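PDB 3FDI: uncharacterized protein, which is of unknown function but, as a cytidylate kinase-like member of the P-loop NTPase clan, probably binds a nucleotide and may transfer phosphate. Local coordinates for residues I11-G16 / K154-Y159; E110-S113 / N117-S120; K132-R137 / K143-M148; C164-K167 / R172-D175. All blocks are in the same frame, centred on the assembly; numbering follows the deposited sequence.

Contact 1 (I11-G16 / K154-Y159); sequences IGREFG and KMRKVY. With SO4 (sulfate ion), chain G; SO4 (sulfate ion), chain F.
Arg13 and Arg156 bring two guanidinium groups together at the start of the P-loop, the phosphate-binding turn that follows strand 8-13 in this clan. It is an instructive case of like charges stacked beside a bound anion.

The main interaction is a stack. The guanidinium planes lie 14° apart with their centres 3.5 Å from each other, each group resting on one face of its partner and displaced toward its rim. Arg13 NH1 and Arg156 NH2, both donors, approach to 3.3 Å without bonding. The two side chains meet almost at a right angle: Arg13 bends at its second and third torsions, whereas Arg156 is extended from CG to NE and reaches across from helix 142-163.

The charge is probably offset in part by a sulfate at the edge of the Arg13 group, near its plane. Arg13 NH2 donates to sulfate O2 at 2.6 Å, and Arg13 NH1 to sulfate O3 at 3.3 Å; Arg106 also binds this ion. Such a cluster would probably favour a phosphate or other substrate anion.

Contacts with Phe15 are looser. Arg156 NH2 lies at the ring edge, 4.0 Å from Phe15 CD1, and the two planes are inclined at 67°. The backbone N of Phe15 is bound by Asp153, a neighbour on the same helix as Arg156.

A second sulfate sits in the P-loop itself, consistent with a nucleotide phosphate position, and is held by backbone N atoms of Gly18, Gly19 and His20. Gly16, whose positive phi suits glycine, joins them, its N donating to O2 of this ion at 3.0 Å.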
loop_
_atom_site.group_PDB
_atom_site.type_symbol
_atom_site.label_atom_id
_atom_site.label_comp_id
_atom_site.label_asym_id
_atom_site.label_seq_id
_atom_site.Cartn_x
_atom_site.Cartn_y
_atom_site.Cartn_z
ATOM N N ILE B 11 -14.017 13.518 -11.787
ATOM C CA ILE B 11 -12.678 13.493 -12.331
ATOM C C ILE B 11 -11.724 13.557 -11.206
ATOM O O ILE B 11 -11.826 14.463 -10.356
ATOM C CB ILE B 11 -12.435 14.692 -13.241
ATOM C CG1 ILE B 11 -13.086 14.464 -14.596
ATOM C CG2 ILE B 11 -10.917 14.905 -13.479
ATOM C CD1 ILE B 11 -13.272 15.680 -15.307
ATOM N N GLY B 12 -10.803 12.612 -11.198
ATOM C CA GLY B 12 -9.601 12.669 -10.397
ATOM C C GLY B 12 -8.408 12.893 -11.311
ATOM O O GLY B 12 -8.513 12.800 -12.524
ATOM N N ARG B 13 -7.247 13.163 -10.731
ATOM C CA ARG B 13 -6.122 13.595 -11.509
ATOM C C ARG B 13 -4.819 13.731 -10.684
ATOM O O ARG B 13 -4.847 14.049 -9.470
ATOM C CB ARG B 13 -6.437 14.954 -12.182
ATOM C CG ARG B 13 -6.002 16.189 -11.336
ATOM C CD ARG B 13 -7.072 17.093 -10.710
ATOM N NE ARG B 13 -7.552 16.635 -9.435
ATOM C CZ ARG B 13 -7.914 17.378 -8.382
ATOM N NH1 ARG B 13 -7.850 18.696 -8.378
ATOM N NH2 ARG B 13 -8.368 16.752 -7.282
ATOM N N GLU B 14 -3.699 13.491 -11.363
ATOM C CA GLU B 14 -2.378 13.857 -10.871
ATOM C C GLU B 14 -2.160 15.320 -11.192
ATOM O O GLU B 14 -2.592 15.809 -12.251
ATOM C CB GLU B 14 -1.279 13.083 -11.596
ATOM C CG GLU B 14 -1.426 11.627 -11.532
ATOM C CD GLU B 14 -0.297 10.892 -12.233
ATOM O OE1 GLU B 14 0.192 11.384 -13.281
ATOM O OE2 GLU B 14 0.068 9.796 -11.758
ATOM N N PHE B 15 -1.432 15.996 -10.310
ATOM C CA PHE B 15 -1.130 17.393 -10.470
ATOM C C PHE B 15 -0.254 17.560 -11.682
ATOM O O PHE B 15 0.720 16.804 -11.862
ATOM C CB PHE B 15 -0.372 17.880 -9.276
ATOM C CG PHE B 15 -0.140 19.370 -9.280
ATOM C CD1 PHE B 15 -1.199 20.243 -9.007
ATOM C CD2 PHE B 15 1.125 19.898 -9.545
ATOM C CE1 PHE B 15 -1.001 21.618 -8.993
ATOM C CE2 PHE B 15 1.331 21.280 -9.504
ATOM C CZ PHE B 15 0.279 22.136 -9.223
ATOM N N GLY B 16 -0.624 18.524 -12.517
ATOM C CA GLY B 16 0.050 18.742 -13.772
ATOM C C GLY B 16 -0.354 17.895 -14.979
ATOM O O GLY B 16 0.243 18.049 -16.041
ATOM N N LYS B 154 0.597 13.639 -3.038
ATOM C CA LYS B 154 0.472 13.109 -1.673
ATOM C C LYS B 154 -0.709 13.738 -0.943
ATOM O O LYS B 154 -1.445 13.050 -0.272
ATOM C CB LYS B 154 1.779 13.234 -0.859
ATOM C CG LYS B 154 2.792 12.121 -1.260
ATOM C CD LYS B 154 4.148 12.089 -0.406
ATOM C CE LYS B 154 4.075 11.130 0.824
ATOM N NZ LYS B 154 5.240 11.259 1.831
HETATM N N MSE B 155 -0.932 15.023 -1.165
HETATM C CA MSE B 155 -2.016 15.730 -0.511
HETATM C C MSE B 155 -3.386 15.123 -0.917
HETATM O O MSE B 155 -4.230 14.833 -0.063
HETATM C CB MSE B 155 -1.965 17.211 -0.862
HETATM C CG MSE B 155 -2.027 18.117 0.373
HETATM SE SE MSE B 155 -1.195 19.867 0.023
HETATM C CE MSE B 155 -2.703 20.421 -1.129
ATOM N N ARG B 156 -3.583 14.947 -2.218
ATOM C CA ARG B 156 -4.830 14.395 -2.771
ATOM C C ARG B 156 -5.071 12.928 -2.397
ATOM O O ARG B 156 -6.206 12.514 -2.120
ATOM C CB ARG B 156 -4.797 14.506 -4.293
ATOM C CG ARG B 156 -5.222 15.794 -4.738
ATOM C CD ARG B 156 -4.643 16.110 -6.081
ATOM N NE ARG B 156 -4.782 17.557 -6.267
ATOM C CZ ARG B 156 -4.622 18.193 -7.403
ATOM N NH1 ARG B 156 -4.313 17.544 -8.500
ATOM N NH2 ARG B 156 -4.816 19.479 -7.436
ATOM N N LYS B 157 -3.998 12.153 -2.411
ATOM C CA LYS B 157 -4.030 10.773 -1.993
ATOM C C LYS B 157 -4.443 10.678 -0.532
ATOM O O LYS B 157 -5.297 9.880 -0.185
ATOM C CB LYS B 157 -2.663 10.130 -2.225
ATOM C CG LYS B 157 -2.443 8.776 -1.592
ATOM C CD LYS B 157 -1.132 8.097 -2.159
ATOM C CE LYS B 157 -0.660 6.922 -1.273
ATOM N NZ LYS B 157 0.367 6.010 -1.959
ATOM N N VAL B 158 -3.866 11.542 0.295
ATOM C CA VAL B 158 -4.187 11.551 1.695
ATOM C C VAL B 158 -5.638 11.937 1.916
ATOM O O VAL B 158 -6.340 11.267 2.650
ATOM C CB VAL B 158 -3.216 12.481 2.508
ATOM C CG1 VAL B 158 -3.880 13.046 3.716
ATOM C CG2 VAL B 158 -1.978 11.719 2.899
ATOM N N TYR B 159 -6.086 13.010 1.284
ATOM C CA TYR B 159 -7.470 13.441 1.447
ATOM C C TYR B 159 -8.429 12.299 1.030
ATOM O O TYR B 159 -9.301 11.893 1.790
ATOM C CB TYR B 159 -7.705 14.737 0.659
ATOM C CG TYR B 159 -9.180 15.090 0.422
ATOM C CD1 TYR B 159 -10.000 15.645 1.465
ATOM C CD2 TYR B 159 -9.754 14.868 -0.817
ATOM C CE1 TYR B 159 -11.347 15.956 1.249
ATOM C CE2 TYR B 159 -11.072 15.199 -1.052
ATOM C CZ TYR B 159 -11.859 15.741 -0.023
ATOM O OH TYR B 159 -13.159 15.981 -0.325
HETATM S S SO4 G . -4.003 19.570 -13.416
HETATM O O1 SO4 G . -5.337 20.174 -13.471
HETATM O O2 SO4 G . -3.257 19.986 -12.232
HETATM O O3 SO4 G . -4.330 18.131 -13.334
HETATM O O4 SO4 G . -3.268 19.927 -14.670
HETATM S S SO4 F . -9.399 18.292 -4.393
HETATM O O1 SO4 F . -10.820 18.111 -4.140
HETATM O O2 SO4 F . -8.913 16.954 -4.753
HETATM O O3 SO4 F . -9.175 19.280 -5.434
HETATM O O4 SO4 F . -8.776 18.811 -3.150
#

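Contact 2 (E110-S113 / N117-S120); sequences EILS and NMIS
The Leu112-Ser113 peptide is the flat group on which this contact turns, since no ring takes part. Over one of its faces rests the terminal methyl of selenomethionine Met118, with CE 3.3 Å from Leu112 O and a little farther from Leu112 C and Ser113 N. A second flat group, the carbonyl of Glu110, receives two donors from the same face: Ser113 OG at 2.9 Å, tilted 24° from the carbonyl plane, and Ser113 N at a longer 3.3 Å. The two bonds close the turn at the end of helix 108-111, where Leu112 is the first residue to leave helical geometry.

The methyl reaches the peptide because the Met118 chain folds back. CG stands opposite the backbone N, with chi1 at -176°, and bends at the next two torsions curl CE round toward the loop. Nearer the backbone the contact is purely apolar, Met118 CG lying 4.0 Å from Leu112 CB. Both residues point their side chains across the gap and both are buried, so the pair shows how a flexible side chain packs against the end of a helix by van der Waals contact.

In the fold, the segments belong to the crossover that leaves strand 101-104, passes through helix 108-111 and enters strand 118-125. Leu112 packs on Ile90 and Ala94 of helix 81-95 and on Ile8 of strand 8-13, while Met118 lies on Ala10 of that central strand, so the turn is wedged between helix 81-95 and the parallel sheet.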
loop_
_atom_site.group_PDB
_atom_site.type_symbol
_atom_site.label_atom_id
_atom_site.label_comp_id
_atom_site.label_asym_id
_atom_site.label_seq_id
_atom_site.Cartn_x
_atom_site.Cartn_y
_atom_site.Cartn_z
ATOM N N GLU B 110 -16.697 8.292 -4.992
ATOM C CA GLU B 110 -17.137 7.517 -3.831
ATOM C C GLU B 110 -18.514 7.949 -3.347
ATOM O O GLU B 110 -19.392 7.083 -3.133
ATOM C CB GLU B 110 -16.135 7.600 -2.694
ATOM C CG GLU B 110 -16.495 6.816 -1.453
ATOM C CD GLU B 110 -16.592 5.284 -1.658
ATOM O OE1 GLU B 110 -16.007 4.734 -2.633
ATOM O OE2 GLU B 110 -17.268 4.634 -0.820
ATOM N N ILE B 111 -18.693 9.265 -3.159
ATOM C CA ILE B 111 -19.988 9.843 -2.758
ATOM C C ILE B 111 -21.185 9.445 -3.682
ATOM O O ILE B 111 -22.299 9.196 -3.187
ATOM C CB ILE B 111 -19.929 11.370 -2.736
ATOM C CG1 ILE B 111 -18.972 11.849 -1.644
ATOM C CG2 ILE B 111 -21.337 11.988 -2.538
ATOM C CD1 ILE B 111 -18.838 13.319 -1.668
ATOM N N LEU B 112 -20.931 9.376 -4.987
ATOM C CA LEU B 112 -21.948 9.156 -5.977
ATOM C C LEU B 112 -21.895 7.753 -6.553
ATOM O O LEU B 112 -22.393 7.489 -7.651
ATOM C CB LEU B 112 -21.782 10.195 -7.065
ATOM C CG LEU B 112 -22.006 11.639 -6.622
ATOM C CD1 LEU B 112 -21.768 12.567 -7.768
ATOM C CD2 LEU B 112 -23.427 11.846 -5.980
ATOM N N SER B 113 -21.222 6.882 -5.818
ATOM C CA SER B 113 -21.283 5.434 -5.984
ATOM C C SER B 113 -22.626 4.847 -6.431
ATOM O O SER B 113 -22.718 4.114 -7.388
ATOM C CB SER B 113 -20.992 4.784 -4.634
ATOM O OG SER B 113 -19.630 4.568 -4.506
ATOM N N ASN B 117 -26.037 7.148 -13.067
ATOM C CA ASN B 117 -25.677 8.198 -14.016
ATOM C C ASN B 117 -24.275 8.828 -13.874
ATOM O O ASN B 117 -23.918 9.759 -14.616
ATOM C CB ASN B 117 -26.725 9.290 -13.880
ATOM C CG ASN B 117 -28.093 8.761 -14.219
ATOM O OD1 ASN B 117 -28.206 7.930 -15.094
ATOM N ND2 ASN B 117 -29.117 9.251 -13.574
HETATM N N MSE B 118 -23.493 8.337 -12.921
HETATM C CA MSE B 118 -22.185 8.898 -12.685
HETATM C C MSE B 118 -21.138 8.021 -13.392
HETATM O O MSE B 118 -21.175 6.815 -13.322
HETATM C CB MSE B 118 -21.932 9.057 -11.176
HETATM C CG MSE B 118 -20.587 9.737 -10.838
HETATM SE SE MSE B 118 -19.045 8.499 -10.890
HETATM C CE MSE B 118 -19.634 7.359 -9.494
ATOM N N ILE B 119 -20.240 8.676 -14.110
ATOM C CA ILE B 119 -19.016 8.082 -14.664
ATOM C C ILE B 119 -17.850 8.704 -13.957
ATOM O O ILE B 119 -17.903 9.882 -13.610
ATOM C CB ILE B 119 -18.930 8.454 -16.124
ATOM C CG1 ILE B 119 -20.224 8.028 -16.825
ATOM C CG2 ILE B 119 -17.775 7.810 -16.732
ATOM C CD1 ILE B 119 -21.375 9.187 -16.913
ATOM N N SER B 120 -16.765 7.967 -13.804
ATOM C CA SER B 120 -15.551 8.558 -13.276
ATOM C C SER B 120 -14.333 8.256 -14.105
ATOM O O SER B 120 -14.193 7.202 -14.677
ATOM C CB SER B 120 -15.296 8.090 -11.851
ATOM O OG SER B 120 -15.181 6.684 -11.828
#

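Contact 3 (K132-R137 / K143-M148); sequences KRVMER and KTALNM. With SO4 (sulfate ion), chain G.
Val134 and Met135 meet Ala145 where helices 127-138 and 142-163 cross steeply, their local axes 8.9 Å apart at closest and their directions 110° from each other. Across this corner the backbones come nearest at Met135 and Ala145.

The small side chain of Ala145 is consistent with the close approach. Its CB fits against two neighbours on the facing helix, lying 3.6 Å from CG of selenomethionine Met135 and 3.9 Å from Val134 CG1. A chi1 of 172° turns that valine methyl anti to the backbone N and carries it onto Ala145. Met148 also points at Val134, although the placement of its methyl is doubtful in the model. Val140, in the turn joining the helices, packs on Ala145 and Met148.

Another side of helix 127-138 faces the P-loop sulfate. Arg137 meets it edge-on, NH1 donating to O4 at 2.6 Å and NH2 to O2 at 3.1 Å, while the same residue makes a cation-pi contact with Phe15. An arginine so placed is reminiscent of the lid of nucleoside monophosphate kinases. Directional, charge-assisted hydrogen bonds thus serve the anion, whereas the helix corner depends on the shape fit of Ala145 against Val134 and Met135.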
loop_
_atom_site.group_PDB
_atom_site.type_symbol
_atom_site.label_atom_id
_atom_site.label_comp_id
_atom_site.label_asym_id
_atom_site.label_seq_id
_atom_site.Cartn_x
_atom_site.Cartn_y
_atom_site.Cartn_z
ATOM N N LYS B 132 6.469 19.972 -17.674
ATOM C CA LYS B 132 6.467 21.076 -18.614
ATOM C C LYS B 132 5.221 21.890 -18.305
ATOM O O LYS B 132 5.307 23.100 -18.104
ATOM C CB LYS B 132 6.538 20.604 -20.083
ATOM C CG LYS B 132 7.915 20.887 -20.796
ATOM C CD LYS B 132 8.216 19.938 -21.966
ATOM C CE LYS B 132 8.314 18.467 -21.501
ATOM N NZ LYS B 132 8.814 17.536 -22.546
ATOM N N ARG B 133 4.068 21.231 -18.180
ATOM C CA ARG B 133 2.817 21.984 -17.974
ATOM C C ARG B 133 2.864 22.799 -16.688
ATOM O O ARG B 133 2.423 23.943 -16.682
ATOM C CB ARG B 133 1.561 21.085 -18.017
ATOM C CG ARG B 133 0.305 21.733 -17.370
ATOM C CD ARG B 133 -1.013 21.101 -17.782
ATOM N NE ARG B 133 -0.804 19.863 -18.512
ATOM C CZ ARG B 133 -1.130 19.652 -19.783
ATOM N NH1 ARG B 133 -0.854 18.468 -20.319
ATOM N NH2 ARG B 133 -1.748 20.591 -20.516
ATOM N N VAL B 134 3.403 22.205 -15.618
ATOM C CA VAL B 134 3.509 22.862 -14.304
ATOM C C VAL B 134 4.483 24.085 -14.281
ATOM O O VAL B 134 4.139 25.150 -13.749
ATOM C CB VAL B 134 3.923 21.838 -13.196
ATOM C CG1 VAL B 134 4.223 22.527 -11.880
ATOM C CG2 VAL B 134 2.812 20.743 -13.002
HETATM N N MSE B 135 5.698 23.919 -14.805
HETATM C CA MSE B 135 6.654 25.054 -14.894
HETATM C C MSE B 135 6.045 26.249 -15.619
HETATM O O MSE B 135 6.107 27.382 -15.144
HETATM C CB MSE B 135 7.923 24.643 -15.638
HETATM C CG MSE B 135 8.704 23.551 -14.955
HETATM SE SE MSE B 135 10.053 22.945 -16.179
HETATM C CE MSE B 135 11.197 24.587 -16.160
ATOM N N GLU B 136 5.459 25.955 -16.772
ATOM C CA GLU B 136 4.758 26.926 -17.590
ATOM C C GLU B 136 3.579 27.528 -16.876
ATOM O O GLU B 136 3.332 28.710 -17.021
ATOM C CB GLU B 136 4.257 26.276 -18.888
ATOM C CG GLU B 136 3.775 27.288 -19.961
ATOM C CD GLU B 136 3.693 26.676 -21.386
ATOM O OE1 GLU B 136 4.346 25.640 -21.664
ATOM O OE2 GLU B 136 2.964 27.235 -22.244
ATOM N N ARG B 137 2.825 26.718 -16.136
ATOM C CA ARG B 137 1.655 27.215 -15.429
ATOM C C ARG B 137 2.110 28.087 -14.273
ATOM O O ARG B 137 1.582 29.165 -14.089
ATOM C CB ARG B 137 0.772 26.066 -14.917
ATOM C CG ARG B 137 -0.243 26.466 -13.827
ATOM C CD ARG B 137 -0.751 25.226 -13.055
ATOM N NE ARG B 137 -1.292 24.278 -14.003
ATOM C CZ ARG B 137 -1.542 22.991 -13.768
ATOM N NH1 ARG B 137 -2.040 22.264 -14.751
ATOM N NH2 ARG B 137 -1.306 22.427 -12.585
ATOM N N LYS B 143 12.984 21.698 -10.823
ATOM C CA LYS B 143 13.140 21.221 -9.439
ATOM C C LYS B 143 11.860 21.460 -8.658
ATOM O O LYS B 143 11.260 20.534 -8.118
ATOM C CB LYS B 143 14.329 21.942 -8.758
ATOM C CG LYS B 143 14.586 21.636 -7.241
ATOM C CD LYS B 143 15.679 22.613 -6.610
ATOM C CE LYS B 143 15.967 22.288 -5.116
ATOM N NZ LYS B 143 17.295 22.749 -4.614
ATOM N N THR B 144 11.429 22.712 -8.624
ATOM C CA THR B 144 10.203 23.069 -7.935
ATOM C C THR B 144 8.981 22.346 -8.509
ATOM O O THR B 144 8.187 21.825 -7.759
ATOM C CB THR B 144 9.977 24.561 -7.995
ATOM O OG1 THR B 144 11.138 25.197 -7.486
ATOM C CG2 THR B 144 8.780 24.982 -7.128
ATOM N N ALA B 145 8.848 22.337 -9.831
ATOM C CA ALA B 145 7.746 21.677 -10.497
ATOM C C ALA B 145 7.617 20.293 -9.949
ATOM O O ALA B 145 6.530 19.887 -9.528
ATOM C CB ALA B 145 7.985 21.631 -11.981
ATOM N N LEU B 146 8.716 19.549 -9.919
ATOM C CA LEU B 146 8.608 18.151 -9.499
ATOM C C LEU B 146 8.290 17.952 -8.015
ATOM O O LEU B 146 7.620 16.993 -7.647
ATOM C CB LEU B 146 9.805 17.296 -9.959
ATOM C CG LEU B 146 9.490 16.589 -11.293
ATOM C CD1 LEU B 146 10.207 17.297 -12.441
ATOM C CD2 LEU B 146 9.806 15.087 -11.291
ATOM N N ASN B 147 8.757 18.867 -7.185
ATOM C CA ASN B 147 8.414 18.884 -5.777
ATOM C C ASN B 147 6.968 19.215 -5.592
ATOM O O ASN B 147 6.295 18.557 -4.855
ATOM C CB ASN B 147 9.270 19.910 -5.038
ATOM C CG ASN B 147 10.673 19.418 -4.811
ATOM O OD1 ASN B 147 10.945 18.226 -4.918
ATOM N ND2 ASN B 147 11.574 20.323 -4.478
HETATM N N MSE B 148 6.485 20.246 -6.262
HETATM C CA MSE B 148 5.051 20.528 -6.226
HETATM C C MSE B 148 4.207 19.323 -6.625
HETATM O O MSE B 148 3.194 19.028 -6.000
HETATM C CB MSE B 148 4.735 21.677 -7.152
HETATM C CG MSE B 148 4.814 22.984 -6.465
HETATM SE SE MSE B 148 4.533 24.272 -7.836
HETATM C CE MSE B 148 6.371 24.273 -8.492
HETATM S S SO4 G . -4.003 19.570 -13.416
HETATM O O1 SO4 G . -5.337 20.174 -13.471
HETATM O O2 SO4 G . -3.257 19.986 -12.232
HETATM O O3 SO4 G . -4.330 18.131 -13.334
HETATM O O4 SO4 G . -3.268 19.927 -14.670
#

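Contact 4 (C164-K167 / R172-D175); sequences CESK and RTYD
Thr173 and Lys167 draw together the loop that leads from helix 142-163 to strand 176-180, one of the two outermost strands of the parallel sheet within this chain of P-loop kinase-like fold. The closure is a side-chain-to-backbone bond, in which the hydroxyl ties Thr173 to Lys167 O across the neck of the loop. Thr173 OG1, at the end of a short 3-10 turn, donates to Lys167 O at 2.6 Å. The approach is far from the plane of the acceptor: the hydroxyl lies above the carbonyl, 36° out of it, with a C=O...O angle of 127°.

The other branch of the threonine makes an apolar contact. CG2 lies 3.6 Å above one face of the Tyr174 ring, toward its rim. Ser166 OG is a van der Waals neighbour of the same Thr173 CG2, at 3.8 Å. Tyr174 in turn stacks on Phe122 of strand 118-125 and bonds through OH to Gly169 N, so the middle of the loop is held from within as well as at its neck.

Behind the loop, Ser166 and Thr173 both touch His160 of helix 142-163 and Glu109 of helix 108-111. Arg172 O accepts from Lys179 NZ of a neighbouring subunit, so this part of the loop lies at a subunit interface. Ser166 CB packs 3.7 Å from Thr173 OG1, while its own OG is buried here with no polar partner in the model.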
loop_
_atom_site.group_PDB
_atom_site.type_symbol
_atom_site.label_atom_id
_atom_site.label_comp_id
_atom_site.label_asym_id
_atom_site.label_seq_id
_atom_site.Cartn_x
_atom_site.Cartn_y
_atom_site.Cartn_z
ATOM N N CYS B 164 -12.240 7.619 1.923
ATOM C CA CYS B 164 -12.707 6.479 1.164
ATOM C C CYS B 164 -11.916 5.261 1.544
ATOM O O CYS B 164 -10.806 5.377 2.103
ATOM C CB CYS B 164 -12.487 6.730 -0.323
ATOM S SG CYS B 164 -13.022 8.353 -0.956
ATOM N N GLU B 165 -12.467 4.097 1.229
ATOM C CA GLU B 165 -11.771 2.814 1.393
ATOM C C GLU B 165 -11.088 2.395 0.092
ATOM O O GLU B 165 -10.100 1.710 0.105
ATOM C CB GLU B 165 -12.771 1.735 1.790
ATOM C CG GLU B 165 -13.415 1.950 3.208
ATOM C CD GLU B 165 -14.485 0.891 3.524
ATOM O OE1 GLU B 165 -14.963 0.253 2.552
ATOM O OE2 GLU B 165 -14.839 0.674 4.721
ATOM N N SER B 166 -11.603 2.825 -1.034
ATOM C CA SER B 166 -10.901 2.641 -2.318
ATOM C C SER B 166 -9.634 3.548 -2.372
ATOM O O SER B 166 -9.482 4.500 -1.599
ATOM C CB SER B 166 -11.837 3.040 -3.456
ATOM O OG SER B 166 -12.100 4.436 -3.257
ATOM N N LYS B 167 -8.750 3.251 -3.315
ATOM C CA LYS B 167 -7.420 3.870 -3.335
ATOM C C LYS B 167 -7.280 4.872 -4.467
ATOM O O LYS B 167 -7.568 4.576 -5.637
ATOM C CB LYS B 167 -6.340 2.780 -3.483
ATOM C CG LYS B 167 -6.292 1.794 -2.305
ATOM C CD LYS B 167 -5.856 2.438 -1.006
ATOM C CE LYS B 167 -6.074 1.547 0.226
ATOM N NZ LYS B 167 -5.870 2.389 1.490
ATOM N N ARG B 172 -9.129 0.436 -10.307
ATOM C CA ARG B 172 -10.401 -0.065 -9.803
ATOM C C ARG B 172 -11.249 0.993 -9.149
ATOM O O ARG B 172 -12.446 0.815 -9.063
ATOM C CB ARG B 172 -10.202 -1.283 -8.944
ATOM C CG ARG B 172 -9.666 -2.501 -9.892
ATOM C CD ARG B 172 -8.632 -3.497 -9.298
ATOM N NE ARG B 172 -7.219 -3.102 -9.340
ATOM C CZ ARG B 172 -6.245 -3.691 -8.619
ATOM N NH1 ARG B 172 -6.508 -4.698 -7.805
ATOM N NH2 ARG B 172 -4.989 -3.246 -8.681
ATOM N N THR B 173 -10.649 2.124 -8.776
ATOM C CA THR B 173 -11.390 3.184 -8.217
ATOM C C THR B 173 -12.254 3.922 -9.277
ATOM O O THR B 173 -13.182 4.592 -8.902
ATOM C CB THR B 173 -10.422 4.132 -7.493
ATOM O OG1 THR B 173 -9.750 3.383 -6.488
ATOM C CG2 THR B 173 -11.147 5.363 -6.829
ATOM N N TYR B 174 -11.943 3.784 -10.570
ATOM C CA TYR B 174 -12.550 4.566 -11.641
ATOM C C TYR B 174 -13.086 3.708 -12.819
ATOM O O TYR B 174 -12.720 2.576 -12.984
ATOM C CB TYR B 174 -11.505 5.566 -12.175
ATOM C CG TYR B 174 -10.766 6.331 -11.068
ATOM C CD1 TYR B 174 -9.584 5.838 -10.576
ATOM C CD2 TYR B 174 -11.286 7.475 -10.480
ATOM C CE1 TYR B 174 -8.888 6.426 -9.548
ATOM C CE2 TYR B 174 -10.559 8.154 -9.432
ATOM C CZ TYR B 174 -9.353 7.600 -8.990
ATOM O OH TYR B 174 -8.543 8.133 -8.002
ATOM N N ASP B 175 -13.956 4.293 -13.627
ATOM C CA ASP B 175 -14.357 3.709 -14.890
ATOM C C ASP B 175 -13.365 3.806 -16.007
ATOM O O ASP B 175 -13.279 2.880 -16.846
ATOM C CB ASP B 175 -15.632 4.398 -15.375
ATOM C CG ASP B 175 -16.785 4.172 -14.418
ATOM O OD1 ASP B 175 -16.898 3.037 -13.923
ATOM O OD2 ASP B 175 -17.534 5.108 -14.122
#

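Overall arrangement
Contacts 1 and 3 share helix 142-163 and the P-loop sulfate, and they touch where Gly16 O accepts from Arg133 NE; contact 1 is polar and partly buried, whereas contact 3 is a buried apolar corner at the periphery of the chain. Contacts 2 and 4 touch each other, where Asp175 OD2 accepts from Ser120 N and Cys164 SG packs on Glu110 CB. Contact 2 is buried against the sheet and apolar, while contact 4 is partly buried and closed by a hydroxyl. Both sulfates lie at contact 1, and one is shared with contact 3, whose centre is about 31 Å from that of contact 2.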